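PDB 6GY4: protein bicaudal C homolog 1 from Homo sapiens, which probably binds RNA through KH domains, the first of which, a type I KH domain, is the one in this crystal structure. Local coordinates for residues Ala16-Ala21 / Asp31-Ile36; Pro60-Ser65 / Glu76-Val81. All coordinates share one frame; numbering follows the deposited sequence.

In the fold
The two contacts lie in one small type I KH domain: contact 1 joins helix 11-23 to helix 32-40, and contact 2 joins the sheet to the last helix. Contact 1 is near the surface, where its two helices meet beside the connection between them. It mixes apolar and polar chemistry: methionine and leucine against phenylalanine rings, and a methyl group against a capping carboxylate. Contact 2 sits deep in the domain, where strand 61-65 rests on helix 68-81, and aliphatic side chains alone make it. They share no secondary-structure element, yet they touch: Val81 on helix 68-81 packs against Met17 and Phe32, and Ile78 against Ile36. Helix 68-81 thus joins the helical pair to the sheet.

Contact 1 of 2, residues Ala16-Ala21 / Asp31-Ile36; sequences AMLQAA and DFFQKI
Met17 reaches Phe32 with its terminal methyl, CE lying 3.6 Å from CD2 of Phe32 and as near its CG, with CB close behind. Bends at chi2 (-65°) and chi3 (-53°) fold the thioether over, leaving SD above the ring face but 5.5 Å from its centroid, a distant Met-aromatic contact. Leu18, the next residue, comes at Phe33 differently: its CD2 methyl meets the ring edge, in plane, 3.9 Å from CE2. Trp46 adjoins both Leu18 and Phe33. This is the helix-loop-helix of a type I KH domain, in which the loop joining the first two helices is the usual place of the GXXG motif that contacts nucleic acid. Ala21 then lays its CB over one face of the Asp31 carboxylate, 3.4 Å from OD1. From the opposite face Phe33 N donates to the same OD1 at 2.9 Å, nearly straight at 163°, which makes Asp31 the N-cap of helix 32-40. An alanine here has no carboxylate, and would probably leave Phe33 N without a capping partner and the start of helix 32-40 less firmly fixed, with a gap beside the Ala21 methyl.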
loop_
_atom_site.group_PDB
_atom_site.type_symbol
_atom_site.label_atom_id
_atom_site.label_comp_id
_atom_site.label_asym_id
_atom_site.label_seq_id
_atom_site.Cartn_x
_atom_site.Cartn_y
_atom_site.Cartn_z
ATOM N N ALA A 16 7.507 -10.761 -0.475
ATOM C CA ALA A 16 7.783 -11.165 0.899
ATOM C C ALA A 16 6.745 -10.610 1.866
ATOM O O ALA A 16 6.387 -11.274 2.846
ATOM C CB ALA A 16 9.188 -10.719 1.306
ATOM N N MET A 17 6.259 -9.391 1.619
ATOM C CA MET A 17 5.285 -8.796 2.528
ATOM C C MET A 17 3.973 -9.569 2.518
ATOM O O MET A 17 3.346 -9.752 3.569
ATOM C CB MET A 17 5.045 -7.331 2.163
ATOM C CG MET A 17 6.210 -6.406 2.467
ATOM S SD MET A 17 6.567 -6.267 4.229
ATOM C CE MET A 17 4.950 -5.834 4.865
ATOM N N LEU A 18 3.539 -10.027 1.342
ATOM C CA LEU A 18 2.292 -10.781 1.265
ATOM C C LEU A 18 2.408 -12.119 1.983
ATOM O O LEU A 18 1.432 -12.598 2.571
ATOM C CB LEU A 18 1.891 -10.978 -0.194
ATOM C CG LEU A 18 1.428 -9.707 -0.905
ATOM C CD1 LEU A 18 1.338 -9.936 -2.402
ATOM C CD2 LEU A 18 0.090 -9.242 -0.347
ATOM N N GLN A 19 3.591 -12.736 1.953
ATOM C CA GLN A 19 3.774 -14.005 2.649
ATOM C C GLN A 19 3.722 -13.805 4.161
ATOM O O GLN A 19 3.022 -14.536 4.871
ATOM C CB GLN A 19 5.094 -14.654 2.218
ATOM C CG GLN A 19 5.113 -15.105 0.759
ATOM C CD GLN A 19 6.453 -15.681 0.328
ATOM O OE1 GLN A 19 7.495 -15.362 0.900
ATOM N NE2 GLN A 19 6.428 -16.535 -0.691
ATOM N N ALA A 20 4.441 -12.799 4.665
ATOM C CA ALA A 20 4.429 -12.504 6.095
ATOM C C ALA A 20 3.031 -12.149 6.586
ATOM O O ALA A 20 2.644 -12.521 7.701
ATOM C CB ALA A 20 5.401 -11.365 6.398
ATOM N N ALA A 21 2.261 -11.417 5.778
ATOM C CA ALA A 21 0.910 -11.048 6.186
ATOM C C ALA A 21 -0.001 -12.263 6.287
ATOM O O ALA A 21 -1.028 -12.204 6.973
ATOM C CB ALA A 21 0.324 -10.027 5.210
ATOM N N ASP A 31 -2.368 -7.052 9.859
ATOM C CA ASP A 31 -1.741 -7.003 8.549
ATOM C C ASP A 31 -1.133 -5.626 8.341
ATOM O O ASP A 31 -1.706 -4.617 8.761
ATOM C CB ASP A 31 -2.747 -7.302 7.429
ATOM C CG ASP A 31 -2.085 -7.485 6.071
ATOM O OD1 ASP A 31 -0.985 -6.934 5.844
ATOM O OD2 ASP A 31 -2.668 -8.185 5.219
ATOM N N PHE A 32 0.023 -5.596 7.673
ATOM C CA PHE A 32 0.685 -4.326 7.395
ATOM C C PHE A 32 -0.191 -3.421 6.540
ATOM O O PHE A 32 -0.229 -2.203 6.752
ATOM C CB PHE A 32 2.030 -4.576 6.711
ATOM C CG PHE A 32 2.724 -3.321 6.268
ATOM C CD1 PHE A 32 3.337 -2.493 7.193
ATOM C CD2 PHE A 32 2.758 -2.967 4.929
ATOM C CE1 PHE A 32 3.972 -1.334 6.792
ATOM C CE2 PHE A 32 3.395 -1.809 4.521
ATOM C CZ PHE A 32 4.003 -0.992 5.455
ATOM N N PHE A 33 -0.912 -3.998 5.577
ATOM C CA PHE A 33 -1.741 -3.208 4.673
ATOM C C PHE A 33 -3.054 -2.797 5.330
ATOM O O PHE A 33 -3.472 -1.638 5.226
ATOM C CB PHE A 33 -2.009 -3.997 3.390
ATOM C CG PHE A 33 -0.783 -4.238 2.552
ATOM C CD1 PHE A 33 0.195 -3.265 2.430
ATOM C CD2 PHE A 33 -0.610 -5.441 1.887
ATOM C CE1 PHE A 33 1.323 -3.486 1.657
ATOM C CE2 PHE A 33 0.515 -5.669 1.115
ATOM C CZ PHE A 33 1.482 -4.692 0.999
ATOM N N GLN A 34 -3.728 -3.734 6.003
ATOM C CA GLN A 34 -4.963 -3.383 6.697
ATOM C C GLN A 34 -4.698 -2.402 7.830
ATOM O O GLN A 34 -5.593 -1.638 8.209
ATOM C CB GLN A 34 -5.653 -4.642 7.228
ATOM C CG GLN A 34 -5.750 -5.778 6.221
ATOM C CD GLN A 34 -6.588 -6.938 6.728
ATOM O OE1 GLN A 34 -7.771 -6.778 7.026
ATOM N NE2 GLN A 34 -5.975 -8.114 6.833
ATOM N N LYS A 35 -3.484 -2.404 8.384
ATOM C CA LYS A 35 -3.143 -1.393 9.375
ATOM C C LYS A 35 -3.071 -0.014 8.734
ATOM O O LYS A 35 -3.570 0.965 9.297
ATOM C CB LYS A 35 -1.821 -1.743 10.057
ATOM N N ILE A 36 -2.460 0.078 7.551
ATOM C CA ILE A 36 -2.417 1.346 6.830
ATOM C C ILE A 36 -3.813 1.749 6.379
ATOM O O ILE A 36 -4.191 2.924 6.464
ATOM C CB ILE A 36 -1.445 1.247 5.641
ATOM C CG1 ILE A 36 -0.046 0.869 6.127
ATOM C CG2 ILE A 36 -1.407 2.558 4.862
ATOM C CD1 ILE A 36 0.934 0.613 5.018
#

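Contact 2 of 2, residues Pro60-Ser65 / Glu76-Val81; sequences PHIKVS and EMIMSV
Strand 61-65 passes over helix 68-81 with a side-chain layer between them, the nearest alpha carbons, Ile62 CA and Ile78 CA, standing 9.5 Å apart. Ile62 and Val64, two residues apart on the strand, both point toward the helix, and Ile78 faces them from the helix. The principal touch is tip to tip: CD1 of Ile62 meets CD1 of Ile78 at 3.6 Å. That same Ile62 methyl also lies 3.8 Å from Ile78 CG2, so it sits against both branches of its partner. Ile78 holds CG1 anti to its carbonyl carbon and is nearly extended beyond it (chi2 164°), which carries CD1 out to the strand, where it also comes within 4.3 Å of Val64 CG2. No hydrogen bond crosses this interface, which is wholly aliphatic. Phe7, Val9 and Trp46 pack around Ile62. Backbone bonds join strand 61-65 to both its neighbours, making it the middle strand of a 1-3-2 antiparallel sheet with the last helix packed on one face, the βααββα arrangement of the type I KH fold.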
loop_
_atom_site.group_PDB
_atom_site.type_symbol
_atom_site.label_atom_id
_atom_site.label_comp_id
_atom_site.label_asym_id
_atom_site.label_seq_id
_atom_site.Cartn_x
_atom_site.Cartn_y
_atom_site.Cartn_z
ATOM N N PRO A 60 5.451 -4.469 -10.566
ATOM C CA PRO A 60 3.992 -4.299 -10.560
ATOM C C PRO A 60 3.550 -3.004 -9.895
ATOM O O PRO A 60 4.375 -2.259 -9.359
ATOM C CB PRO A 60 3.511 -5.521 -9.771
ATOM C CG PRO A 60 4.624 -5.778 -8.813
ATOM C CD PRO A 60 5.898 -5.419 -9.532
ATOM N N HIS A 61 2.248 -2.734 -9.916
ATOM C CA HIS A 61 1.673 -1.529 -9.339
ATOM C C HIS A 61 0.711 -1.895 -8.217
ATOM O O HIS A 61 0.108 -2.970 -8.225
ATOM C CB HIS A 61 0.926 -0.708 -10.397
ATOM C CG HIS A 61 1.807 -0.188 -11.488
ATOM N ND1 HIS A 61 2.583 0.941 -11.339
ATOM C CD2 HIS A 61 2.039 -0.641 -12.743
ATOM C CE1 HIS A 61 3.255 1.162 -12.454
ATOM N NE2 HIS A 61 2.943 0.217 -13.322
ATOM N N ILE A 62 0.582 -1.000 -7.238
ATOM C CA ILE A 62 -0.518 -1.065 -6.288
ATOM C C ILE A 62 -1.315 0.225 -6.424
ATOM O O ILE A 62 -0.843 1.217 -6.985
ATOM C CB ILE A 62 -0.067 -1.278 -4.828
ATOM C CG1 ILE A 62 0.486 0.014 -4.228
ATOM C CG2 ILE A 62 0.933 -2.421 -4.730
ATOM C CD1 ILE A 62 0.118 0.192 -2.771
ATOM N N LYS A 63 -2.537 0.201 -5.903
ATOM C CA LYS A 63 -3.500 1.269 -6.141
ATOM C C LYS A 63 -4.143 1.671 -4.822
ATOM O O LYS A 63 -4.741 0.833 -4.140
ATOM C CB LYS A 63 -4.554 0.814 -7.152
ATOM C CG LYS A 63 -5.741 1.734 -7.316
ATOM C CD LYS A 63 -6.466 1.408 -8.611
ATOM C CE LYS A 63 -7.964 1.606 -8.483
ATOM N NZ LYS A 63 -8.598 0.526 -7.679
ATOM N N VAL A 64 -4.021 2.949 -4.468
ATOM C CA VAL A 64 -4.533 3.479 -3.209
ATOM C C VAL A 64 -5.594 4.526 -3.519
ATOM O O VAL A 64 -5.401 5.372 -4.401
ATOM C CB VAL A 64 -3.410 4.083 -2.346
ATOM C CG1 VAL A 64 -3.865 4.202 -0.901
ATOM C CG2 VAL A 64 -2.147 3.243 -2.449
ATOM N N SER A 65 -6.705 4.475 -2.785
ATOM C CA SER A 65 -7.841 5.354 -3.011
ATOM C C SER A 65 -8.285 5.973 -1.694
ATOM O O SER A 65 -8.186 5.349 -0.633
ATOM C CB SER A 65 -9.016 4.593 -3.643
ATOM O OG SER A 65 -8.577 3.790 -4.726
ATOM N N GLU A 76 3.364 7.106 1.218
ATOM C CA GLU A 76 4.682 7.308 1.814
ATOM C C GLU A 76 5.078 6.125 2.689
ATOM O O GLU A 76 6.261 5.773 2.770
ATOM C CB GLU A 76 4.711 8.611 2.619
ATOM C CG GLU A 76 4.023 8.544 3.978
ATOM C CD GLU A 76 4.351 9.730 4.863
ATOM O OE1 GLU A 76 5.129 10.601 4.426
ATOM O OE2 GLU A 76 3.831 9.789 5.999
ATOM N N MET A 77 4.098 5.487 3.338
ATOM C CA MET A 77 4.391 4.348 4.202
ATOM C C MET A 77 4.685 3.100 3.380
ATOM O O MET A 77 5.667 2.393 3.632
ATOM C CB MET A 77 3.219 4.096 5.156
ATOM C CG MET A 77 2.873 5.257 6.087
ATOM S SD MET A 77 1.339 4.958 6.996
ATOM C CE MET A 77 1.023 6.573 7.712
ATOM N N ILE A 78 3.833 2.812 2.393
ATOM C CA ILE A 78 4.018 1.632 1.553
ATOM C C ILE A 78 5.343 1.707 0.805
ATOM O O ILE A 78 6.089 0.722 0.736
ATOM C CB ILE A 78 2.827 1.485 0.586
ATOM C CG1 ILE A 78 1.533 1.257 1.371
ATOM C CG2 ILE A 78 3.070 0.352 -0.403
ATOM C CD1 ILE A 78 0.273 1.466 0.562
ATOM N N MET A 79 5.665 2.879 0.252
ATOM C CA MET A 79 6.878 3.005 -0.548
ATOM C C MET A 79 8.141 2.875 0.292
ATOM O O MET A 79 9.176 2.444 -0.224
ATOM C CB MET A 79 6.876 4.332 -1.303
ATOM C CG MET A 79 5.940 4.349 -2.494
ATOM S SD MET A 79 6.321 3.021 -3.653
ATOM C CE MET A 79 7.961 3.502 -4.189
ATOM N N SER A 80 8.091 3.245 1.574
ATOM C CA SER A 80 9.273 3.088 2.414
ATOM C C SER A 80 9.636 1.618 2.571
ATOM O O SER A 80 10.819 1.264 2.621
ATOM C CB SER A 80 9.044 3.743 3.777
ATOM O OG SER A 80 7.910 3.195 4.425
ATOM N N VAL A 81 8.629 0.749 2.635
ATOM C CA VAL A 81 8.867 -0.687 2.730
ATOM C C VAL A 81 9.126 -1.287 1.355
ATOM O O VAL A 81 10.116 -1.998 1.151
ATOM C CB VAL A 81 7.680 -1.373 3.428
ATOM C CG1 VAL A 81 7.806 -2.885 3.326
ATOM C CG2 VAL A 81 7.596 -0.938 4.886
#